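Local coordinates for uncharacterized protein (Bacteroides caccae, PDB 4L7A) that is of unknown function but, as a member of a putative zinc-binding metallopeptidase family, probably cleaves peptide bonds with the help of a zinc ion, at residues 34-48 against 83-97. Residues are numbered along the deposited sequence; the frame is centred on the assembly and turned at random.
Sequences PYNIDFKYRMEHIES and LDFTRACAPKVIHLI
Strand 38-40 is an edge strand of the mixed sheet and runs parallel to strand 93-97, their short axes 8° apart; strand 93-97 lies between it and strand 115-122. Asp38 and Lys40 each use both backbone groups: Asp38 N bonds Lys92 O and Asp38 O takes Ile94 N, then Lys40 N reaches Ile94 O at 2.8 Å and Lys40 O receives Leu96 N. Past the strand, water 2 donates to both Tyr41 O and Leu96 O and continues the join. On one face Phe39, with CG anti to its backbone N (chi1 -170°), brings CZ to 3.7 Å from Leu96 CD1, while helices 17-35 and 59-81 cover the ring. On the other face the His95 ring carries Ile46 CG1 over its centre, 3.9 Å from the centroid, in a CH-pi contact, and the extended chain of Lys40 runs alongside, Lys40 CD 3.6 Å from His95 NE2. At the helix ends, Arg87 NH1 donates to Pro34 O (2.9 Å) from above the carbonyl plane; a bond from Arg87 NH2 to Asn36 OD1 is tentative, since the Asn36 side chain has two conformers. A leucine in place of Arg87 would probably leave Pro34 O without this donor and undo the polar tie between helices 17-35 and 83-88. Backbone bonds thus fix the strand register, whereas one guanidinium ties the end of helix 17-35 to helix 83-88.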
ATOM      1  N   PRO A  34       1.715  19.135  -3.051  1.00 33.38           N
ATOM      2  CA  PRO A  34       2.881  18.406  -3.547  1.00 32.02           C
ATOM      3  C   PRO A  34       2.541  17.244  -4.486  1.00 31.09           C
ATOM      4  O   PRO A  34       3.335  16.931  -5.377  1.00 29.18           O
ATOM      5  CB  PRO A  34       3.524  17.843  -2.273  1.00 33.91           C
ATOM      6  CG  PRO A  34       2.984  18.594  -1.171  1.00 35.09           C
ATOM      7  CD  PRO A  34       1.599  19.024  -1.591  1.00 34.54           C
ATOM      8  N   TYR A  35       1.383  16.596  -4.299  1.00 28.64           N
ATOM      9  CA  TYR A  35       1.101  15.322  -4.985  1.00 26.41           C
ATOM     10  C   TYR A  35      -0.179  15.257  -5.803  1.00 26.71           C
ATOM     11  O   TYR A  35      -0.461  14.241  -6.437  1.00 25.16           O
ATOM     12  CB  TYR A  35       1.016  14.218  -3.923  1.00 25.76           C
ATOM     13  CG  TYR A  35       2.162  14.186  -2.967  1.00 25.56           C
ATOM     14  CD1 TYR A  35       3.433  13.824  -3.402  1.00 26.93           C
ATOM     15  CD2 TYR A  35       1.992  14.471  -1.645  1.00 25.47           C
ATOM     16  CE1 TYR A  35       4.467  13.776  -2.569  1.00 27.02           C
ATOM     17  CE2 TYR A  35       3.048  14.396  -0.758  1.00 25.66           C
ATOM     18  CZ  TYR A  35       4.275  14.080  -1.242  1.00 27.34           C
ATOM     19  OH  TYR A  35       5.324  13.989  -0.401  1.00 26.95           O
ATOM     20  N   ASN A  36      -0.977  16.314  -5.755  1.00 28.74           N
ATOM     21  CA  ASN A  36      -2.298  16.332  -6.411  0.50 28.20           C
ATOM     22  C   ASN A  36      -3.190  15.176  -5.939  1.00 26.98           C
ATOM     23  O   ASN A  36      -3.864  14.540  -6.710  1.00 27.08           O
ATOM     24  CB  ASN A  36      -2.169  16.339  -7.946  0.50 28.42           C
ATOM     25  CG  ASN A  36      -1.314  17.482  -8.447  0.50 28.84           C
ATOM     26  OD1 ASN A  36      -0.541  17.331  -9.376  0.50 29.57           O
ATOM     27  ND2 ASN A  36      -1.434  18.624  -7.816  0.50 29.02           N
ATOM     28  N   ILE A  37      -3.179  14.910  -4.650  1.00 26.80           N
ATOM     29  CA  ILE A  37      -4.031  13.884  -4.060  1.00 25.96           C
ATOM     30  C   ILE A  37      -5.120  14.556  -3.268  1.00 25.59           C
ATOM     31  O   ILE A  37      -4.875  15.397  -2.433  1.00 26.47           O
ATOM     32  CB  ILE A  37      -3.258  12.924  -3.129  1.00 24.15           C
ATOM     33  CG1 ILE A  37      -2.201  12.151  -3.910  1.00 24.24           C
ATOM     34  CG2 ILE A  37      -4.209  11.974  -2.474  1.00 23.61           C
ATOM     35  CD1 ILE A  37      -1.179  11.425  -3.031  1.00 23.72           C
ATOM     36  N   ASP A  38      -6.343  14.139  -3.492  1.00 27.12           N
ATOM     37  CA  ASP A  38      -7.450  14.667  -2.723  1.00 29.05           C
ATOM     38  C   ASP A  38      -7.685  13.687  -1.596  1.00 28.92           C
ATOM     39  O   ASP A  38      -8.193  12.573  -1.807  1.00 30.47           O
ATOM     40  CB  ASP A  38      -8.629  14.841  -3.690  1.00 32.23           C
ATOM     41  CG  ASP A  38      -9.852  15.481  -3.067  1.00 38.81           C
ATOM     42  OD1 ASP A  38      -9.801  16.040  -1.942  1.00 46.46           O
ATOM     43  OD2 ASP A  38     -10.905  15.388  -3.728  1.00 43.66           O
ATOM     44  N   PHE A  39      -7.351  14.075  -0.379  1.00 27.96           N
ATOM     45  CA  PHE A  39      -7.571  13.227   0.806  1.00 27.31           C
ATOM     46  C   PHE A  39      -8.845  13.627   1.541  1.00 28.09           C
ATOM     47  O   PHE A  39      -8.913  14.694   2.108  1.00 31.29           O
ATOM     48  CB  PHE A  39      -6.361  13.384   1.709  1.00 26.59           C
ATOM     49  CG  PHE A  39      -6.274  12.418   2.882  1.00 27.06           C
ATOM     50  CD1 PHE A  39      -7.084  12.551   3.993  1.00 26.74           C
ATOM     51  CD2 PHE A  39      -5.251  11.451   2.936  1.00 27.79           C
ATOM     52  CE1 PHE A  39      -6.928  11.726   5.071  1.00 26.13           C
ATOM     53  CE2 PHE A  39      -5.096  10.606   4.033  1.00 25.65           C
ATOM     54  CZ  PHE A  39      -5.963  10.742   5.092  1.00 26.45           C
ATOM     55  N   LYS A  40      -9.851  12.765   1.563  1.00 27.53           N
ATOM     56  CA  LYS A  40     -11.153  13.135   2.118  1.00 28.70           C
ATOM     57  C   LYS A  40     -11.452  12.401   3.426  1.00 26.99           C
ATOM     58  O   LYS A  40     -11.290  11.178   3.518  1.00 25.97           O
ATOM     59  CB  LYS A  40     -12.253  12.846   1.113  1.00 33.01           C
ATOM     60  CG  LYS A  40     -12.094  13.548  -0.218  1.00 37.74           C
ATOM     61  CD  LYS A  40     -13.408  13.561  -0.955  1.00 44.12           C
ATOM     62  CE  LYS A  40     -13.261  14.086  -2.368  1.00 50.28           C
ATOM     63  NZ  LYS A  40     -14.552  13.944  -3.072  1.00 52.69           N
ATOM     64  N   TYR A  41     -11.854  13.158   4.440  1.00 25.57           N
ATOM     65  CA  TYR A  41     -12.264  12.581   5.703  1.00 25.54           C
ATOM     66  C   TYR A  41     -13.668  12.953   6.079  1.00 25.60           C
ATOM     67  O   TYR A  41     -14.288  12.242   6.870  1.00 25.07           O
ATOM     68  CB  TYR A  41     -11.321  12.971   6.810  1.00 24.43           C
ATOM     69  CG  TYR A  41     -11.387  14.408   7.155  1.00 25.16           C
ATOM     70  CD1 TYR A  41     -10.718  15.347   6.393  1.00 25.79           C
ATOM     71  CD2 TYR A  41     -12.127  14.836   8.239  1.00 25.15           C
ATOM     72  CE1 TYR A  41     -10.797  16.711   6.705  1.00 27.60           C
ATOM     73  CE2 TYR A  41     -12.231  16.183   8.547  1.00 27.35           C
ATOM     74  CZ  TYR A  41     -11.536  17.114   7.784  1.00 26.46           C
ATOM     75  OH  TYR A  41     -11.662  18.428   8.090  1.00 26.92           O
ATOM     76  N   ARG A  42     -14.186  14.036   5.509  1.00 29.21           N
ATOM     77  CA  ARG A  42     -15.518  14.519   5.866  1.00 31.34           C
ATOM     78  C   ARG A  42     -16.530  13.565   5.252  1.00 35.45           C
ATOM     79  O   ARG A  42     -16.520  13.327   4.039  1.00 34.62           O
ATOM     80  CB  ARG A  42     -15.738  15.945   5.366  1.00 32.22           C
ATOM     81  CG  ARG A  42     -14.930  17.069   6.084  1.00 31.91           C
ATOM     82  CD  ARG A  42     -14.947  18.333   5.197  1.00 32.77           C
ATOM     83  NE  ARG A  42     -14.314  19.521   5.765  1.00 31.21           N
ATOM     84  CZ  ARG A  42     -14.878  20.315   6.643  1.00 31.06           C
ATOM     85  NH1 ARG A  42     -16.083  20.050   7.113  1.00 33.15           N
ATOM     86  NH2 ARG A  42     -14.218  21.357   7.103  1.00 30.07           N
HETATM   87  N   MSE A  43     -17.424  13.066   6.086  1.00 37.69           N
HETATM   88  CA  MSE A  43     -18.449  12.109   5.646  1.00 42.71           C
HETATM   89  C   MSE A  43     -19.447  12.663   4.621  1.00 42.44           C
HETATM   90  O   MSE A  43     -19.890  11.947   3.705  1.00 38.18           O
HETATM   91  CB  MSE A  43     -19.213  11.601   6.858  1.00 44.92           C
HETATM   92  CG  MSE A  43     -18.337  10.774   7.794  1.00 46.20           C
HETATM   93 SE   MSE A  43     -19.196  10.441   9.510  0.75 53.17          SE
HETATM   94  CE  MSE A  43     -18.537  12.013  10.540  1.00 54.70           C
ATOM     95  N   GLU A  44     -19.782  13.932   4.785  1.00 39.06           N
ATOM     96  CA  GLU A  44     -20.638  14.653   3.858  1.00 42.74           C
ATOM     97  C   GLU A  44     -20.089  14.702   2.433  1.00 42.21           C
ATOM     98  O   GLU A  44     -20.864  14.853   1.519  1.00 44.28           O
ATOM     99  CB  GLU A  44     -20.846  16.095   4.385  1.00 49.19           C
ATOM    100  CG  GLU A  44     -19.550  16.958   4.379  1.00 52.30           C
ATOM    101  CD  GLU A  44     -19.364  17.849   5.604  1.00 56.34           C
ATOM    102  OE1 GLU A  44     -20.245  18.692   5.873  1.00 67.97           O
ATOM    103  OE2 GLU A  44     -18.321  17.755   6.285  1.00 56.75           O
ATOM    104  N   HIS A  45     -18.772  14.590   2.231  1.00 43.54           N
ATOM    105  CA  HIS A  45     -18.162  14.604   0.862  1.00 44.76           C
ATOM    106  C   HIS A  45     -17.842  13.243   0.273  1.00 44.02           C
ATOM    107  O   HIS A  45     -17.327  13.161  -0.838  1.00 39.78           O
ATOM    108  CB  HIS A  45     -16.858  15.419   0.822  1.00 44.93           C
ATOM    109  CG  HIS A  45     -17.034  16.839   1.246  1.00 49.64           C
ATOM    110  ND1 HIS A  45     -15.973  17.673   1.516  1.00 53.12           N
ATOM    111  CD2 HIS A  45     -18.155  17.557   1.489  1.00 50.86           C
ATOM    112  CE1 HIS A  45     -16.433  18.850   1.903  1.00 55.90           C
ATOM    113  NE2 HIS A  45     -17.754  18.799   1.914  1.00 56.90           N
ATOM    114  N   ILE A  46     -18.147  12.190   1.014  1.00 43.90           N
ATOM    115  CA  ILE A  46     -17.853  10.830   0.593  1.00 45.66           C
ATOM    116  C   ILE A  46     -19.157  10.117   0.247  1.00 44.88           C
ATOM    117  O   ILE A  46     -20.124  10.091   1.011  1.00 41.67           O
ATOM    118  CB  ILE A  46     -17.047  10.037   1.689  1.00 45.19           C
ATOM    119  CG1 ILE A  46     -15.627  10.614   1.793  1.00 44.90           C
ATOM    120  CG2 ILE A  46     -16.989   8.567   1.329  1.00 44.71           C
ATOM    121  CD1 ILE A  46     -14.767  10.012   2.821  1.00 46.02           C
ATOM    122  N   GLU A  47     -19.151   9.486  -0.904  1.00 46.62           N
ATOM    123  CA  GLU A  47     -20.304   8.753  -1.353  1.00 50.95           C
ATOM    124  C   GLU A  47     -19.858   7.312  -1.652  1.00 43.28           C
ATOM    125  O   GLU A  47     -19.016   7.086  -2.513  1.00 40.42           O
ATOM    126  CB  GLU A  47     -20.895   9.501  -2.560  1.00 57.58           C
ATOM    127  CG  GLU A  47     -21.433   8.683  -3.712  1.00 60.42           C
ATOM    128  CD  GLU A  47     -21.992   9.588  -4.799  1.00 67.62           C
ATOM    129  OE1 GLU A  47     -22.317  10.764  -4.489  1.00 72.37           O
ATOM    130  OE2 GLU A  47     -22.095   9.130  -5.963  1.00 73.42           O
ATOM    131  N   SER A  48     -20.405   6.350  -0.904  1.00 41.77           N
ATOM    132  CA  SER A  48     -20.194   4.932  -1.205  1.00 37.01           C
ATOM    133  C   SER A  48     -21.228   4.016  -0.609  1.00 34.59           C
ATOM    134  O   SER A  48     -22.106   4.420   0.138  1.00 33.14           O
ATOM    135  CB  SER A  48     -18.762   4.452  -0.924  1.00 38.09           C
ATOM    136  OG  SER A  48     -18.361   4.568   0.399  1.00 40.24           O
ATOM    137  N   LEU A  83      10.172  13.402  -6.264  1.00 30.94           N
ATOM    138  CA  LEU A  83       8.804  13.836  -6.250  1.00 32.16           C
ATOM    139  C   LEU A  83       8.100  13.364  -7.513  1.00 31.10           C
ATOM    140  O   LEU A  83       6.942  12.916  -7.450  1.00 28.20           O
ATOM    141  CB  LEU A  83       8.716  15.341  -6.106  1.00 35.30           C
ATOM    142  CG  LEU A  83       7.288  15.845  -5.958  1.00 42.48           C
ATOM    143  CD1 LEU A  83       6.769  15.531  -4.555  1.00 44.55           C
ATOM    144  CD2 LEU A  83       7.175  17.381  -6.275  1.00 46.90           C
ATOM    145  N   ASP A  84       8.814  13.358  -8.625  1.00 28.23           N
ATOM    146  CA  ASP A  84       8.217  12.958  -9.896  1.00 30.32           C
ATOM    147  C   ASP A  84       7.812  11.513  -9.928  1.00 27.40           C
ATOM    148  O   ASP A  84       6.765  11.149 -10.450  1.00 26.93           O
ATOM    149  CB  ASP A  84       9.186  13.222 -11.040  1.00 34.98           C
ATOM    150  CG  ASP A  84       9.305  14.694 -11.349  1.00 37.96           C
ATOM    151  OD1 ASP A  84       8.348  15.415 -11.082  1.00 38.49           O
ATOM    152  OD2 ASP A  84      10.355  15.149 -11.830  1.00 43.06           O
ATOM    153  N   PHE A  85       8.620  10.681  -9.309  1.00 28.18           N
ATOM    154  CA  PHE A  85       8.285   9.251  -9.181  1.00 26.05           C
ATOM    155  C   PHE A  85       7.036   9.083  -8.334  1.00 23.37           C
ATOM    156  O   PHE A  85       6.057   8.405  -8.707  1.00 23.06           O
ATOM    157  CB  PHE A  85       9.481   8.517  -8.553  1.00 24.75           C
ATOM    158  CG  PHE A  85       9.166   7.143  -8.084  1.00 22.57           C
ATOM    159  CD1 PHE A  85       9.002   6.117  -8.995  1.00 22.62           C
ATOM    160  CD2 PHE A  85       9.087   6.865  -6.748  1.00 22.47           C
ATOM    161  CE1 PHE A  85       8.718   4.848  -8.588  1.00 21.84           C
ATOM    162  CE2 PHE A  85       8.816   5.556  -6.291  1.00 22.01           C
ATOM    163  CZ  PHE A  85       8.623   4.550  -7.215  1.00 21.40           C
ATOM    164  N   THR A  86       7.043   9.724  -7.172  1.00 23.45           N
ATOM    165  CA  THR A  86       5.892   9.625  -6.261  1.00 22.71           C
ATOM    166  C   THR A  86       4.628  10.035  -6.945  1.00 22.91           C
ATOM    167  O   THR A  86       3.627   9.327  -6.863  1.00 23.53           O
ATOM    168  CB  THR A  86       6.109  10.464  -4.988  1.00 22.46           C
ATOM    169  OG1 THR A  86       7.383  10.135  -4.450  1.00 21.50           O
ATOM    170  CG2 THR A  86       5.044  10.176  -3.922  1.00 22.11           C
ATOM    171  N   ARG A  87       4.680  11.153  -7.662  1.00 23.73           N
ATOM    172  CA  ARG A  87       3.520  11.637  -8.376  1.00 24.73           C
ATOM    173  C   ARG A  87       3.099  10.678  -9.457  1.00 23.56           C
ATOM    174  O   ARG A  87       1.931  10.625  -9.788  1.00 23.40           O
ATOM    175  CB  ARG A  87       3.749  13.055  -8.972  1.00 26.91           C
ATOM    176  CG  ARG A  87       3.781  14.149  -7.886  1.00 30.40           C
ATOM    177  CD  ARG A  87       4.488  15.448  -8.342  1.00 33.55           C
ATOM    178  NE  ARG A  87       3.695  16.098  -9.378  1.00 37.35           N
ATOM    179  CZ  ARG A  87       2.560  16.792  -9.170  1.00 42.56           C
ATOM    180  NH1 ARG A  87       2.027  16.950  -7.954  1.00 43.57           N
ATOM    181  NH2 ARG A  87       1.940  17.362 -10.193  1.00 43.98           N
ATOM    182  N   ALA A  88       4.045   9.953 -10.061  1.00 23.93           N
ATOM    183  CA  ALA A  88       3.704   9.095 -11.196  1.00 24.62           C
ATOM    184  C   ALA A  88       2.841   7.895 -10.827  1.00 25.57           C
ATOM    185  O   ALA A  88       2.160   7.380 -11.680  1.00 28.24           O
ATOM    186  CB  ALA A  88       4.958   8.605 -11.919  1.00 24.87           C
ATOM    187  N   CYS A  89       2.907   7.422  -9.586  1.00 25.13           N
ATOM    188  CA  CYS A  89       2.095   6.296  -9.177  1.00 24.54           C
ATOM    189  C   CYS A  89       1.115   6.589  -8.041  1.00 24.18           C
ATOM    190  O   CYS A  89       0.739   5.684  -7.333  1.00 25.58           O
ATOM    191  CB  CYS A  89       2.986   5.118  -8.805  1.00 23.79           C
ATOM    192  SG  CYS A  89       4.296   5.447  -7.648  1.00 23.93           S
ATOM    193  N   ALA A  90       0.732   7.851  -7.862  1.00 23.31           N
ATOM    194  CA  ALA A  90      -0.135   8.238  -6.763  1.00 21.72           C
ATOM    195  C   ALA A  90      -1.569   8.006  -7.118  1.00 20.25           C
ATOM    196  O   ALA A  90      -1.936   8.048  -8.244  1.00 21.27           O
ATOM    197  CB  ALA A  90       0.066   9.703  -6.400  1.00 23.66           C
ATOM    198  N   PRO A  91      -2.394   7.697  -6.130  1.00 20.27           N
ATOM    199  CA  PRO A  91      -3.791   7.659  -6.455  1.00 21.18           C
ATOM    200  C   PRO A  91      -4.271   9.104  -6.646  1.00 23.27           C
ATOM    201  O   PRO A  91      -3.619  10.024  -6.202  1.00 22.01           O
ATOM    202  CB  PRO A  91      -4.425   7.079  -5.184  1.00 20.05           C
ATOM    203  CG  PRO A  91      -3.572   7.575  -4.090  1.00 21.22           C
ATOM    204  CD  PRO A  91      -2.146   7.712  -4.675  1.00 20.75           C
ATOM    205  N   LYS A  92      -5.436   9.296  -7.228  1.00 27.27           N
ATOM    206  CA  LYS A  92      -6.073  10.644  -7.258  1.00 29.99           C
ATOM    207  C   LYS A  92      -6.824  11.011  -5.982  1.00 27.51           C
ATOM    208  O   LYS A  92      -6.953  12.188  -5.625  1.00 25.89           O
ATOM    209  CB  LYS A  92      -7.070  10.773  -8.426  1.00 33.22           C
ATOM    210  CG  LYS A  92      -6.512  10.427  -9.823  1.00 39.06           C
ATOM    211  CD  LYS A  92      -5.472  11.438 -10.349  1.00 46.70           C
ATOM    212  CE  LYS A  92      -4.216  10.731 -10.967  1.00 53.13           C
ATOM    213  NZ  LYS A  92      -2.990  11.481 -10.539  1.00 58.35           N
ATOM    214  N   VAL A  93      -7.399  10.011  -5.323  1.00 26.90           N
ATOM    215  CA  VAL A  93      -8.252  10.252  -4.158  1.00 25.34           C
ATOM    216  C   VAL A  93      -8.046   9.178  -3.095  1.00 23.88           C
ATOM    217  O   VAL A  93      -7.886   7.986  -3.430  1.00 22.36           O
ATOM    218  CB  VAL A  93      -9.747  10.281  -4.592  1.00 27.75           C
ATOM    219  CG1 VAL A  93     -10.659  10.383  -3.372  1.00 29.11           C
ATOM    220  CG2 VAL A  93     -10.026  11.452  -5.503  1.00 27.85           C
ATOM    221  N   ILE A  94      -7.966   9.612  -1.839  1.00 22.17           N
ATOM    222  CA  ILE A  94      -7.929   8.740  -0.668  1.00 21.58           C
ATOM    223  C   ILE A  94      -9.156   9.121   0.182  1.00 24.15           C
ATOM    224  O   ILE A  94      -9.404  10.328   0.369  1.00 25.89           O
ATOM    225  CB  ILE A  94      -6.625   8.874   0.097  1.00 20.13           C
ATOM    226  CG1 ILE A  94      -5.452   8.393  -0.743  1.00 20.26           C
ATOM    227  CG2 ILE A  94      -6.645   8.005   1.327  1.00 20.83           C
ATOM    228  CD1 ILE A  94      -4.101   8.840  -0.229  1.00 19.28           C
ATOM    229  N   HIS A  95     -10.007   8.148   0.555  1.00 23.02           N
ATOM    230  CA  HIS A  95     -11.168   8.439   1.429  1.00 23.48           C
ATOM    231  C   HIS A  95     -10.936   7.686   2.695  1.00 20.96           C
ATOM    232  O   HIS A  95     -10.537   6.541   2.626  1.00 20.37           O
ATOM    233  CB  HIS A  95     -12.459   7.858   0.880  1.00 26.61           C
ATOM    234  CG  HIS A  95     -13.033   8.620  -0.259  1.00 31.35           C
ATOM    235  ND1 HIS A  95     -14.236   8.276  -0.843  1.00 40.63           N
ATOM    236  CD2 HIS A  95     -12.617   9.740  -0.891  1.00 32.79           C
ATOM    237  CE1 HIS A  95     -14.528   9.138  -1.808  1.00 38.65           C
ATOM    238  NE2 HIS A  95     -13.560  10.039  -1.853  1.00 40.24           N
ATOM    239  N   LEU A  96     -11.189   8.292   3.828  1.00 19.46           N
ATOM    240  CA  LEU A  96     -11.227   7.567   5.089  1.00 18.79           C
ATOM    241  C   LEU A  96     -12.683   7.420   5.463  1.00 19.14           C
ATOM    242  O   LEU A  96     -13.449   8.396   5.401  1.00 17.57           O
ATOM    243  CB  LEU A  96     -10.513   8.312   6.201  1.00 19.59           C
ATOM    244  CG  LEU A  96      -9.090   8.719   5.973  1.00 20.32           C
ATOM    245  CD1 LEU A  96      -8.493   9.202   7.281  1.00 20.45           C
ATOM    246  CD2 LEU A  96      -8.289   7.536   5.453  1.00 21.43           C
ATOM    247  N   ILE A  97     -13.064   6.200   5.821  1.00 17.74           N
ATOM    248  CA  ILE A  97     -14.406   5.899   6.284  1.00 18.32           C
ATOM    249  C   ILE A  97     -14.312   5.146   7.574  1.00 19.92           C
ATOM    250  O   ILE A  97     -13.474   4.262   7.734  1.00 20.16           O
ATOM    251  CB  ILE A  97     -15.186   5.068   5.263  1.00 18.33           C
ATOM    252  CG1 ILE A  97     -15.388   5.879   4.002  1.00 20.16           C
ATOM    253  CG2 ILE A  97     -16.523   4.666   5.775  1.00 18.90           C
ATOM    254  CD1 ILE A  97     -16.141   5.075   2.842  1.00 20.48           C
TER
HETATM  255  O   HOH W   1      -2.502  12.245  -7.615  1.00 25.87           O
HETATM  256  O   HOH W   2     -15.285  10.022   6.432  1.00 26.86           O